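Local coordinates for CCHC-type domain-containing protein (Trypanosoma brucei brucei, PDB 7C45), which trims guide RNAs, probably acting as a metal-dependent 3'-5' exonuclease of the RNase D type that removes nucleotides from the RNA end, at residues Y16-T21 / V70-V75; E27-L32 / K85-L90; L40-F45 / G55-V60; C103-E108 / E224-G229. All blocks are in the same frame, centred on the assembly; numbering follows the deposited sequence.

Contact 1. Residues Y16-T21 / V70-V75; sequences YRVVDT and VFLFDV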
# COMPACT_ATOMS: atom_id res chain seq x y z
N TYR A 16 4.65 17.11 -5.32
CA TYR A 16 5.22 16.19 -6.29
C TYR A 16 6.19 16.91 -7.23
O TYR A 16 6.10 18.13 -7.45
CB TYR A 16 4.14 15.49 -7.12
CG TYR A 16 3.34 16.37 -8.05
CD1 TYR A 16 3.87 16.78 -9.26
CD2 TYR A 16 2.05 16.75 -7.74
CE1 TYR A 16 3.15 17.60 -10.12
CE2 TYR A 16 1.32 17.56 -8.59
CZ TYR A 16 1.87 17.97 -9.79
OH TYR A 16 1.16 18.77 -10.64
N ARG A 17 7.09 16.13 -7.80
CA ARG A 17 8.06 16.61 -8.77
C ARG A 17 8.14 15.59 -9.90
O ARG A 17 8.51 14.45 -9.65
CB ARG A 17 9.44 16.77 -8.14
CG ARG A 17 10.43 17.51 -8.99
CD ARG A 17 11.40 18.20 -8.05
NE ARG A 17 10.65 19.05 -7.14
CZ ARG A 17 11.05 19.39 -5.92
NH1 ARG A 17 10.28 20.17 -5.17
NH2 ARG A 17 12.21 18.93 -5.44
N VAL A 18 7.79 16.02 -11.12
CA VAL A 18 7.84 15.12 -12.27
C VAL A 18 9.28 14.88 -12.67
O VAL A 18 10.05 15.83 -12.86
CB VAL A 18 7.05 15.71 -13.45
CG1 VAL A 18 7.22 14.82 -14.70
CG2 VAL A 18 5.59 15.87 -13.10
N VAL A 19 9.66 13.63 -12.80
CA VAL A 19 11.02 13.27 -13.17
C VAL A 19 10.95 12.73 -14.60
O VAL A 19 10.60 11.56 -14.82
CB VAL A 19 11.64 12.27 -12.19
CG1 VAL A 19 13.04 11.85 -12.63
CG2 VAL A 19 11.70 12.91 -10.79
N ASP A 20 11.26 13.58 -15.58
CA ASP A 20 11.03 13.20 -16.96
C ASP A 20 12.20 13.55 -17.88
O ASP A 20 12.06 13.44 -19.10
CB ASP A 20 9.74 13.82 -17.48
CG ASP A 20 9.72 15.33 -17.39
OD1 ASP A 20 10.63 15.95 -16.79
OD2 ASP A 20 8.74 15.89 -17.90
N THR A 21 13.34 13.95 -17.32
CA THR A 21 14.57 14.11 -18.07
C THR A 21 15.69 13.37 -17.36
O THR A 21 15.62 13.06 -16.17
CB THR A 21 14.96 15.58 -18.24
OG1 THR A 21 15.34 16.12 -16.97
CG2 THR A 21 13.78 16.39 -18.78
N VAL A 70 7.50 14.06 -3.43
CA VAL A 70 7.07 12.84 -4.12
C VAL A 70 7.65 12.88 -5.53
O VAL A 70 7.36 13.81 -6.29
CB VAL A 70 5.53 12.73 -4.17
CG1 VAL A 70 5.09 11.54 -5.03
CG2 VAL A 70 4.97 12.65 -2.76
N PHE A 71 8.50 11.92 -5.85
CA PHE A 71 9.05 11.87 -7.21
C PHE A 71 8.06 11.11 -8.08
O PHE A 71 7.63 10.02 -7.72
CB PHE A 71 10.40 11.17 -7.24
CG PHE A 71 11.52 11.94 -6.56
CD1 PHE A 71 11.89 13.19 -7.01
CD2 PHE A 71 12.23 11.36 -5.50
CE1 PHE A 71 12.93 13.88 -6.40
CE2 PHE A 71 13.26 12.03 -4.88
CZ PHE A 71 13.63 13.28 -5.33
N LEU A 72 7.69 11.69 -9.22
CA LEU A 72 6.87 10.99 -10.20
C LEU A 72 7.78 10.66 -11.38
O LEU A 72 8.07 11.53 -12.21
CB LEU A 72 5.68 11.83 -10.65
CG LEU A 72 4.76 12.31 -9.52
CD1 LEU A 72 3.71 13.23 -10.09
CD2 LEU A 72 4.11 11.09 -8.85
N PHE A 73 8.24 9.43 -11.44
CA PHE A 73 9.15 9.03 -12.50
C PHE A 73 8.35 8.77 -13.75
O PHE A 73 7.52 7.86 -13.78
CB PHE A 73 9.94 7.79 -12.11
CG PHE A 73 10.95 8.03 -11.03
CD1 PHE A 73 12.18 8.60 -11.34
CD2 PHE A 73 10.69 7.68 -9.72
CE1 PHE A 73 13.12 8.82 -10.36
CE2 PHE A 73 11.64 7.89 -8.73
CZ PHE A 73 12.86 8.45 -9.06
N ASP A 74 8.58 9.58 -14.79
CA ASP A 74 7.87 9.39 -16.06
C ASP A 74 8.65 8.35 -16.86
O ASP A 74 9.50 8.66 -17.71
CB ASP A 74 7.73 10.72 -16.79
CG ASP A 74 6.90 10.59 -18.06
OD1 ASP A 74 6.65 9.46 -18.49
OD2 ASP A 74 6.52 11.62 -18.63
N VAL A 75 8.38 7.08 -16.55
CA VAL A 75 9.07 5.98 -17.23
C VAL A 75 8.72 5.96 -18.72
O VAL A 75 9.56 5.65 -19.56
CB VAL A 75 8.72 4.65 -16.52
CG1 VAL A 75 9.32 3.44 -17.25
CG2 VAL A 75 9.23 4.67 -15.09
O HOH W 1 6.21 14.29 -18.39
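The ring of Phe71 has the carbonyl oxygen of Arg17 at its edge, close to the ring plane, and CG2 of Val19 approaches its CD1 obliquely at 3.8 Å. The other branch of Val19, CG1, lies alongside Phe73 and touches that ring at CD1, 3.6 Å away. The valine divides its methyls in this way because CG1 is anti to the backbone N (chi1 177°), leaving CG2 beside that nitrogen. Phe73 in turn meets Phe83 edge-to-face, and helix 22-33 covers both phenylalanines. On the other face of the sheet the Tyr16 ring leans against Leu72, whose CD1 comes within 3.6 Å of Tyr16 CD1; helix 182-202 packs on the tyrosine from beyond.

Between the two faces runs a parallel ladder. Arg17 N donates to Val70 O at 2.8 Å and Arg17 O accepts from Leu72 N; Val19 N then reaches Leu72 O at 2.7 Å, and Asp74 N closes the series on Val19 O. One water bridges Asp20 OD2 and Asp74 OD2, donating to both carboxylates; Asp20 is also paired with Lys24, and Asp74 with Arg178 and the hydroxyl of Thr77. Strand 16-19 thus adds an outermost parallel strand beside 70-74, itself the third strand of the 3-2-1-4-5 sheet characteristic of the RNase H-like exonuclease fold.

Contact 2. Residues E27-L32 / K85-L90; sequences EAVTSL and KDMQSL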
# COMPACT_ATOMS: atom_id res chain seq x y z
N GLU A 27 19.29 13.51 -10.21
CA GLU A 27 19.06 14.17 -8.93
C GLU A 27 18.15 13.33 -8.05
O GLU A 27 18.38 13.20 -6.85
CB GLU A 27 18.45 15.55 -9.18
CG GLU A 27 18.21 16.38 -7.95
N ALA A 28 17.09 12.76 -8.64
CA ALA A 28 16.14 11.98 -7.84
C ALA A 28 16.80 10.72 -7.29
O ALA A 28 16.58 10.36 -6.14
CB ALA A 28 14.92 11.62 -8.69
N VAL A 29 17.59 10.04 -8.13
CA VAL A 29 18.33 8.87 -7.68
C VAL A 29 19.27 9.21 -6.53
O VAL A 29 19.32 8.50 -5.52
CB VAL A 29 19.11 8.26 -8.86
CG1 VAL A 29 20.11 7.27 -8.37
CG2 VAL A 29 18.13 7.60 -9.84
N THR A 30 20.04 10.30 -6.66
CA THR A 30 20.91 10.69 -5.55
C THR A 30 20.11 10.91 -4.26
O THR A 30 20.56 10.52 -3.18
CB THR A 30 21.71 11.94 -5.91
OG1 THR A 30 22.45 11.71 -7.10
CG2 THR A 30 22.67 12.28 -4.80
N SER A 31 18.93 11.52 -4.34
CA SER A 31 18.12 11.70 -3.13
C SER A 31 17.71 10.36 -2.53
O SER A 31 17.92 10.10 -1.34
CB SER A 31 16.88 12.52 -3.45
OG SER A 31 16.03 12.58 -2.32
N LEU A 32 17.13 9.49 -3.36
CA LEU A 32 16.66 8.22 -2.84
C LEU A 32 17.80 7.36 -2.32
O LEU A 32 17.60 6.53 -1.44
CB LEU A 32 15.89 7.46 -3.92
CG LEU A 32 14.63 8.11 -4.42
CD1 LEU A 32 14.16 7.37 -5.68
CD2 LEU A 32 13.55 8.11 -3.34
N LYS A 85 18.60 2.24 -15.23
CA LYS A 85 20.06 2.26 -15.20
C LYS A 85 20.63 2.31 -13.78
O LYS A 85 21.33 1.38 -13.35
CB LYS A 85 20.57 3.45 -16.02
N ASP A 86 20.33 3.36 -13.04
CA ASP A 86 20.76 3.42 -11.64
C ASP A 86 19.67 3.02 -10.65
O ASP A 86 19.99 2.56 -9.55
CB ASP A 86 21.28 4.82 -11.29
CG ASP A 86 22.69 5.08 -11.85
OD1 ASP A 86 23.33 4.13 -12.34
OD2 ASP A 86 23.14 6.24 -11.78
N MET A 87 18.39 3.14 -11.02
CA MET A 87 17.35 2.77 -10.06
C MET A 87 17.41 1.29 -9.68
O MET A 87 17.01 0.93 -8.57
CB MET A 87 15.96 3.13 -10.60
CG MET A 87 15.65 4.60 -10.59
SD MET A 87 15.40 5.26 -8.92
CE MET A 87 13.87 4.46 -8.46
N GLN A 88 17.89 0.43 -10.58
CA GLN A 88 17.88 -1.00 -10.28
C GLN A 88 18.74 -1.32 -9.06
O GLN A 88 18.41 -2.20 -8.26
CB GLN A 88 18.35 -1.82 -11.49
CG GLN A 88 19.76 -1.54 -11.94
CD GLN A 88 20.11 -2.27 -13.22
OE1 GLN A 88 19.69 -3.42 -13.42
NE2 GLN A 88 20.87 -1.62 -14.10
N SER A 89 19.85 -0.60 -8.88
CA SER A 89 20.72 -0.88 -7.75
C SER A 89 20.04 -0.52 -6.44
O SER A 89 20.15 -1.24 -5.45
CB SER A 89 22.02 -0.11 -7.92
OG SER A 89 22.83 -0.26 -6.79
N LEU A 90 19.35 0.60 -6.41
CA LEU A 90 18.62 1.00 -5.23
C LEU A 90 17.47 0.03 -4.95
O LEU A 90 17.22 -0.34 -3.79
CB LEU A 90 18.14 2.42 -5.47
CG LEU A 90 17.37 3.34 -4.56
CD1 LEU A 90 17.44 4.68 -5.23
CD2 LEU A 90 15.96 2.86 -4.51
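Met87 and Val29 meet where helices 22-33 and 80-92 run almost parallel, their short axes 11° apart and 10.1 Å at closest approach, as two of the helices that cover one face of the sheet in this RNase H-like exonuclease domain. The methionine can be followed outward. Its CB leaves the helix obliquely to the interface, and CG, set beside the backbone N, makes the first contact, at 4.0 Å from Val29 CG2. The chain then turns twice in the same sense (chi2 -71°, chi3 -68°), which curls it toward the other helix. SD comes to 3.7 Å from that same CG2; valine and methionine run antiparallel as they pass. Finally CE settles against Leu32 CD1, one turn further along the first helix, at 4.0 Å. Met87 is also touched by Phe73 of strand 70-74.

Toward solvent, Val29 CG1 lies against the CB of Asp86, the two side chains crossing at about a right angle. Asp86 belongs, with His22 and Lys26, to a zinc site observed for this protein, though no zinc is bound to this chain here. Leu32 and Leu90 both rest on Ile38 of strand 37-44, and they meet more tightly than usual, Leu90 CD1 pressing on Leu32 CB at 3.4 Å.

Contact 3. Residues L40-F45 / G55-V60; sequences LDIEAF and GRISLV. With CA (calcium ion), chain E; CA (calcium ion), chain F; nucleotides of chain B.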
# COMPACT_ATOMS: atom_id res chain seq x y z
N LEU A 40 6.80 3.14 -2.54
CA LEU A 40 6.71 2.98 -3.99
C LEU A 40 5.29 2.68 -4.43
O LEU A 40 4.50 2.09 -3.69
CB LEU A 40 7.60 1.87 -4.49
CG LEU A 40 9.09 2.14 -4.41
CD1 LEU A 40 9.85 0.87 -4.74
CD2 LEU A 40 9.50 3.25 -5.39
N ASP A 41 4.99 3.07 -5.67
CA ASP A 41 3.70 2.87 -6.29
C ASP A 41 3.93 2.91 -7.80
O ASP A 41 4.94 3.44 -8.26
CB ASP A 41 2.72 3.93 -5.81
CG ASP A 41 1.29 3.70 -6.24
OD1 ASP A 41 0.92 2.57 -6.59
OD2 ASP A 41 0.53 4.67 -6.20
N ILE A 42 3.01 2.32 -8.55
CA ILE A 42 3.12 2.34 -10.01
C ILE A 42 1.77 2.66 -10.61
O ILE A 42 0.75 2.11 -10.18
CB ILE A 42 3.64 0.99 -10.57
CG1 ILE A 42 5.04 0.67 -10.03
CG2 ILE A 42 3.64 1.01 -12.08
CD1 ILE A 42 5.54 -0.70 -10.47
N GLU A 43 1.75 3.56 -11.61
CA GLU A 43 0.59 3.74 -12.47
C GLU A 43 0.89 3.19 -13.86
O GLU A 43 1.92 3.51 -14.45
CB GLU A 43 0.18 5.21 -12.61
CG GLU A 43 -0.14 5.94 -11.28
CD GLU A 43 -1.09 5.17 -10.37
OE1 GLU A 43 -2.13 4.71 -10.87
OE2 GLU A 43 -0.80 5.07 -9.13
N ALA A 44 -0.04 2.39 -14.39
CA ALA A 44 0.18 1.72 -15.66
C ALA A 44 -1.01 1.96 -16.59
O ALA A 44 -2.11 2.30 -16.15
CB ALA A 44 0.42 0.21 -15.46
N PHE A 45 -0.76 1.81 -17.89
CA PHE A 45 -1.86 1.86 -18.85
C PHE A 45 -2.97 0.92 -18.42
O PHE A 45 -2.72 -0.25 -18.14
CB PHE A 45 -1.38 1.43 -20.24
CG PHE A 45 -0.49 2.42 -20.96
CD1 PHE A 45 0.19 3.42 -20.31
CD2 PHE A 45 -0.37 2.32 -22.34
CE1 PHE A 45 1.02 4.30 -21.02
CE2 PHE A 45 0.43 3.18 -23.05
CZ PHE A 45 1.14 4.18 -22.38
N GLY A 55 -0.82 -3.03 -17.18
CA GLY A 55 -0.43 -2.59 -18.51
C GLY A 55 0.94 -1.91 -18.51
O GLY A 55 1.71 -1.97 -17.55
N ARG A 56 1.25 -1.28 -19.64
CA ARG A 56 2.56 -0.65 -19.81
C ARG A 56 2.81 0.36 -18.70
O ARG A 56 1.95 1.19 -18.42
CB ARG A 56 2.61 0.04 -21.17
CG ARG A 56 3.95 0.64 -21.52
CD ARG A 56 3.85 1.16 -22.95
NE ARG A 56 5.07 1.82 -23.41
CZ ARG A 56 5.23 2.26 -24.64
NH1 ARG A 56 4.26 2.11 -25.54
NH2 ARG A 56 6.37 2.85 -24.98
N ILE A 57 3.96 0.26 -18.04
CA ILE A 57 4.25 1.20 -16.96
C ILE A 57 4.28 2.62 -17.50
O ILE A 57 4.94 2.90 -18.51
CB ILE A 57 5.58 0.85 -16.28
CG1 ILE A 57 5.44 -0.42 -15.44
CG2 ILE A 57 6.02 2.01 -15.42
CD1 ILE A 57 6.74 -0.93 -14.91
N SER A 58 3.56 3.52 -16.83
CA SER A 58 3.56 4.93 -17.18
C SER A 58 4.38 5.74 -16.18
O SER A 58 5.34 6.42 -16.56
CB SER A 58 2.12 5.45 -17.23
OG SER A 58 2.07 6.83 -17.55
N LEU A 59 4.02 5.65 -14.91
CA LEU A 59 4.71 6.32 -13.81
C LEU A 59 5.18 5.30 -12.78
O LEU A 59 4.50 4.30 -12.54
CB LEU A 59 3.78 7.32 -13.11
CG LEU A 59 3.19 8.46 -13.95
CD1 LEU A 59 2.20 9.30 -13.14
CD2 LEU A 59 4.34 9.33 -14.54
N VAL A 60 6.35 5.54 -12.19
CA VAL A 60 6.72 4.93 -10.91
C VAL A 60 6.86 6.07 -9.91
O VAL A 60 7.52 7.07 -10.21
CB VAL A 60 8.03 4.13 -11.01
CG1 VAL A 60 8.47 3.65 -9.61
CG2 VAL A 60 7.86 2.97 -11.99
CA CA E . -1.50 4.53 -7.02
CA CA F . -0.67 0.81 -6.30
P U B 10 -3.27 1.44 -7.51
OP1 U B 10 -2.20 2.44 -7.32
OP2 U B 10 -4.66 1.71 -7.03
O5' U B 10 -3.36 1.07 -9.06
C5' U B 10 -2.18 0.99 -9.84
C4' U B 10 -2.48 0.59 -11.26
O4' U B 10 -3.34 -0.57 -11.25
C3' U B 10 -3.24 1.61 -12.10
O3' U B 10 -2.40 2.59 -12.65
C2' U B 10 -3.90 0.74 -13.16
O2' U B 10 -2.95 0.43 -14.17
C1' U B 10 -4.20 -0.53 -12.37
N1 U B 10 -5.60 -0.57 -11.88
C2 U B 10 -6.54 -0.98 -12.81
O2 U B 10 -6.23 -1.26 -13.95
N3 U B 10 -7.82 -1.02 -12.33
C4 U B 10 -8.23 -0.71 -11.04
O4 U B 10 -9.42 -0.80 -10.77
C5 U B 10 -7.19 -0.31 -10.14
C6 U B 10 -5.93 -0.26 -10.59
O HOH W 2 0.40 0.05 -8.29
O HOH W 3 -3.11 -1.76 -15.97
O HOH W 4 -1.74 7.26 -6.17
O HOH W 5 -3.69 5.53 -7.63
O HOH W 6 -1.17 0.91 -3.92
O HOH W 7 0.67 -1.02 -5.31
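Backbone hydrogen bonds first: Glu43 O accepts from two successive residues, Ser58 N at 2.9 Å, in its carbonyl plane, and Leu59 N at 3.0 Å, which makes a classic beta bulge. Glu43 N returns a bond to Leu59 O, and beyond the bulge Phe45 N donates to Arg56 O.

Side-chain contacts come next. Arg56 CB sits over one face of the Phe45 ring, 4.0 Å from its centroid in a CH-pi contact, while Ser58 CB lies at the ring edge. Ile42 packs alongside Val60 and obliquely against Ile57.

These antiparallel strands are the first two of the RNase H-like core, and the first carries the Asp-x-Glu pair of the DEDD exonuclease active site. Metal bonds follow: Asp41 spreads its carboxylate over two calcium ions, OD2 at 2.2 Å from one and OD1 at 2.4 Å from the other, and U10 OP1 of chain B bridges both. A bend at chi2 (-48°) folds Glu43 so that OE2, also hydrogen-bonded to Gln61, joins the first calcium, to which Asp191 also binds.

The RNA adds hydrogen bonds: Glu43 OE1 receives U10 O3' at 2.8 Å, Ala44 N donates to that oxygen at 2.9 Å, and U10 O2' donates to Ala44 O.

Contact 4. Residues C103-E108 / E224-G229; sequences CRRDVE and EHYAVG. With nucleotides of chain B.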
# COMPACT_ATOMS: atom_id res chain seq x y z
N CYS A 103 1.95 -5.21 -3.14
CA CYS A 103 3.10 -5.21 -4.03
C CYS A 103 2.94 -6.14 -5.23
O CYS A 103 3.80 -6.15 -6.11
CB CYS A 103 4.37 -5.62 -3.28
SG CYS A 103 4.42 -7.33 -2.70
N ARG A 104 1.86 -6.91 -5.29
CA ARG A 104 1.87 -8.08 -6.16
C ARG A 104 1.98 -7.70 -7.63
O ARG A 104 2.90 -8.13 -8.34
CB ARG A 104 0.61 -8.91 -5.92
CG ARG A 104 0.64 -9.65 -4.58
CD ARG A 104 -0.72 -10.31 -4.31
NE ARG A 104 -1.76 -9.31 -4.32
CZ ARG A 104 -3.06 -9.58 -4.27
NH1 ARG A 104 -3.47 -10.85 -4.17
NH2 ARG A 104 -3.93 -8.58 -4.32
N ARG A 105 1.01 -6.93 -8.11
CA ARG A 105 1.04 -6.47 -9.50
C ARG A 105 2.25 -5.58 -9.78
O ARG A 105 2.83 -5.63 -10.87
CB ARG A 105 -0.25 -5.72 -9.82
CG ARG A 105 -1.21 -6.41 -10.73
CD ARG A 105 -1.57 -7.75 -10.20
NE ARG A 105 -0.92 -8.84 -10.92
CZ ARG A 105 -1.06 -10.11 -10.57
NH1 ARG A 105 -0.44 -11.08 -11.23
NH2 ARG A 105 -1.83 -10.40 -9.53
N ASP A 106 2.63 -4.74 -8.81
CA ASP A 106 3.77 -3.84 -8.99
C ASP A 106 5.04 -4.62 -9.24
O ASP A 106 5.81 -4.32 -10.16
CB ASP A 106 3.95 -2.96 -7.76
CG ASP A 106 2.87 -1.92 -7.62
OD1 ASP A 106 2.08 -1.75 -8.57
OD2 ASP A 106 2.83 -1.25 -6.57
N VAL A 107 5.28 -5.63 -8.40
CA VAL A 107 6.50 -6.41 -8.48
C VAL A 107 6.52 -7.23 -9.76
O VAL A 107 7.57 -7.37 -10.42
CB VAL A 107 6.60 -7.26 -7.20
CG1 VAL A 107 7.37 -8.53 -7.42
CG2 VAL A 107 7.17 -6.40 -6.07
N GLU A 108 5.35 -7.74 -10.16
CA GLU A 108 5.25 -8.43 -11.44
C GLU A 108 5.63 -7.50 -12.58
O GLU A 108 6.35 -7.91 -13.48
CB GLU A 108 3.83 -8.95 -11.65
CG GLU A 108 3.63 -9.64 -12.98
CD GLU A 108 2.22 -10.12 -13.14
OE1 GLU A 108 1.31 -9.31 -12.89
OE2 GLU A 108 2.02 -11.31 -13.46
N GLU A 224 9.07 -13.16 -4.20
CA GLU A 224 9.56 -14.37 -4.87
C GLU A 224 8.51 -14.93 -5.81
O GLU A 224 8.83 -15.45 -6.89
CB GLU A 224 9.93 -15.43 -3.83
CG GLU A 224 11.20 -15.14 -3.07
CD GLU A 224 12.42 -15.15 -3.97
OE1 GLU A 224 12.67 -16.19 -4.63
OE2 GLU A 224 13.12 -14.12 -4.03
N HIS A 225 7.25 -14.87 -5.42
CA HIS A 225 6.17 -15.45 -6.22
C HIS A 225 5.90 -14.61 -7.47
O HIS A 225 5.67 -15.16 -8.55
CB HIS A 225 4.91 -15.56 -5.36
CG HIS A 225 3.85 -16.42 -5.96
ND1 HIS A 225 3.00 -15.98 -6.95
CD2 HIS A 225 3.49 -17.70 -5.70
CE1 HIS A 225 2.16 -16.95 -7.27
NE2 HIS A 225 2.45 -18.01 -6.54
N TYR A 226 5.95 -13.28 -7.34
CA TYR A 226 5.45 -12.39 -8.39
C TYR A 226 6.55 -11.79 -9.25
O TYR A 226 6.25 -11.28 -10.33
CB TYR A 226 4.58 -11.27 -7.76
CG TYR A 226 3.21 -11.79 -7.44
CD1 TYR A 226 2.96 -12.40 -6.22
CD2 TYR A 226 2.20 -11.77 -8.39
CE1 TYR A 226 1.70 -12.94 -5.93
CE2 TYR A 226 0.93 -12.31 -8.12
CZ TYR A 226 0.69 -12.90 -6.89
OH TYR A 226 -0.56 -13.44 -6.61
N ALA A 227 7.80 -11.86 -8.82
CA ALA A 227 8.93 -11.31 -9.58
C ALA A 227 9.71 -12.46 -10.20
O ALA A 227 10.78 -12.82 -9.73
CB ALA A 227 9.81 -10.45 -8.69
N VAL A 228 9.17 -13.01 -11.29
CA VAL A 228 9.72 -14.20 -11.94
C VAL A 228 10.06 -13.95 -13.41
O VAL A 228 10.24 -14.91 -14.16
CB VAL A 228 8.79 -15.41 -11.81
CG1 VAL A 228 8.63 -15.84 -10.35
CG2 VAL A 228 7.43 -15.11 -12.46
N GLY A 229 10.10 -12.70 -13.84
CA GLY A 229 10.55 -12.42 -15.19
C GLY A 229 9.56 -12.69 -16.29
O GLY A 229 9.93 -12.59 -17.46
P U B 8 -11.60 -4.05 -2.66
OP1 U B 8 -12.35 -4.81 -3.69
OP2 U B 8 -12.05 -4.16 -1.25
O5' U B 8 -10.08 -4.45 -2.85
C5' U B 8 -9.20 -4.49 -1.75
C4' U B 8 -7.81 -4.81 -2.21
O4' U B 8 -7.80 -6.10 -2.87
C3' U B 8 -7.20 -3.87 -3.23
O3' U B 8 -6.66 -2.71 -2.62
C2' U B 8 -6.14 -4.75 -3.89
O2' U B 8 -5.00 -4.88 -3.06
C1' U B 8 -6.86 -6.10 -3.91
N1 U B 8 -7.60 -6.35 -5.17
C2 U B 8 -6.88 -6.81 -6.24
O2 U B 8 -5.68 -6.96 -6.20
N3 U B 8 -7.64 -7.05 -7.38
C4 U B 8 -9.01 -6.90 -7.47
O4 U B 8 -9.59 -7.16 -8.53
C5 U B 8 -9.67 -6.44 -6.29
C6 U B 8 -8.96 -6.19 -5.19
P U B 9 -6.58 -1.33 -3.43
OP1 U B 9 -6.04 -0.33 -2.47
OP2 U B 9 -7.92 -1.12 -4.04
O5' U B 9 -5.56 -1.65 -4.60
C5' U B 9 -4.15 -1.50 -4.43
C4' U B 9 -3.35 -1.93 -5.65
O4' U B 9 -3.72 -3.25 -6.10
C3' U B 9 -3.46 -1.08 -6.91
O3' U B 9 -2.71 0.11 -6.83
C2' U B 9 -2.99 -2.03 -8.00
O2' U B 9 -1.57 -2.13 -8.02
C1' U B 9 -3.55 -3.36 -7.50
N1 U B 9 -4.85 -3.66 -8.11
C2 U B 9 -4.86 -4.12 -9.43
O2 U B 9 -3.87 -4.28 -10.11
N3 U B 9 -6.10 -4.38 -9.95
C4 U B 9 -7.31 -4.24 -9.30
O4 U B 9 -8.34 -4.52 -9.91
C5 U B 9 -7.21 -3.76 -7.95
C6 U B 9 -6.02 -3.49 -7.41
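Tyr226 turns its CG opposite its own carbonyl carbon (chi1 -79°), which sends the ring across to helix 104-114, where Arg104 lies alongside it, pointing the same way. CB of Arg104 stands almost on the ring normal, 3.9 Å from the centroid, a CH-pi contact; CG follows over CE1 at 3.7 Å. Arg105 starts off away from the tyrosine, but bends at chi2 (56°) and chi3 bring its guanidinium back to the ring edge, NH1 lying 3.6 Å from Tyr226 CE2. The two planes are nearly perpendicular, with Tyr226 CD2 over a guanidinium face.

That guanidinium is held firmly. NE and NH1 grip Glu108 OE1 side-on, each at 3.0 Å and from the same face of the carboxylate, while NH2 forms a salt bridge with Glu235, whose OE1 is also hydrogen-bonded to the Tyr226 hydroxyl. Glu108 OE2 is met by Val232 N and Gln53. On the RNA side, Arg104 NH2 lies 3.0 Å from O2 of U8 in chain B, and its guanidinium is paired with Asp237 and Asp102. The same helix carries Asp106, a manganese ligand seen for this protein, consistent with the third acidic residue of the DEDD set; no metal is bonded to it here.

Further along the helix, Val107 CG1 presses on Ala227 CB at a tight 3.4 Å, and Glu108 CA makes a CA-H...O contact with Tyr226 O. Tyr226 is thus a knob in the hole formed by Arg104, Arg105, Val107 and Glu108, joining the C-terminal end of helix 212-226 to the start of helix 104-114, whose Leu110 in turn packs on Ile42 of strand 37-44.

In the fold
Contacts 1 and 3 share one sheet: their centres lie 12 Å apart, and Phe73 N is probably hydrogen-bonded to Val60 O at 2.8 Å. Contact 2 packs against contact 1, its centre also about 12 Å away, with Phe73 CE1 3.7 Å from Ala28 CB. Contact 4 meets contact 3, where Ile42 CD1 rests 3.6 Å from Asp106 O. Contact 3 holds the calcium ions and U10; the Arg105 side chain of contact 4 lies about 7 Å from a calcium ion and the Leu72 side chain of contact 1 about 9 Å. Contact 2 is the remote one, its nearest atom about 16 Å from the RNA, while contact 4 lies beside U8 and U9 of chain B, Arg105 CG being 3.5 Å from O2 of U9.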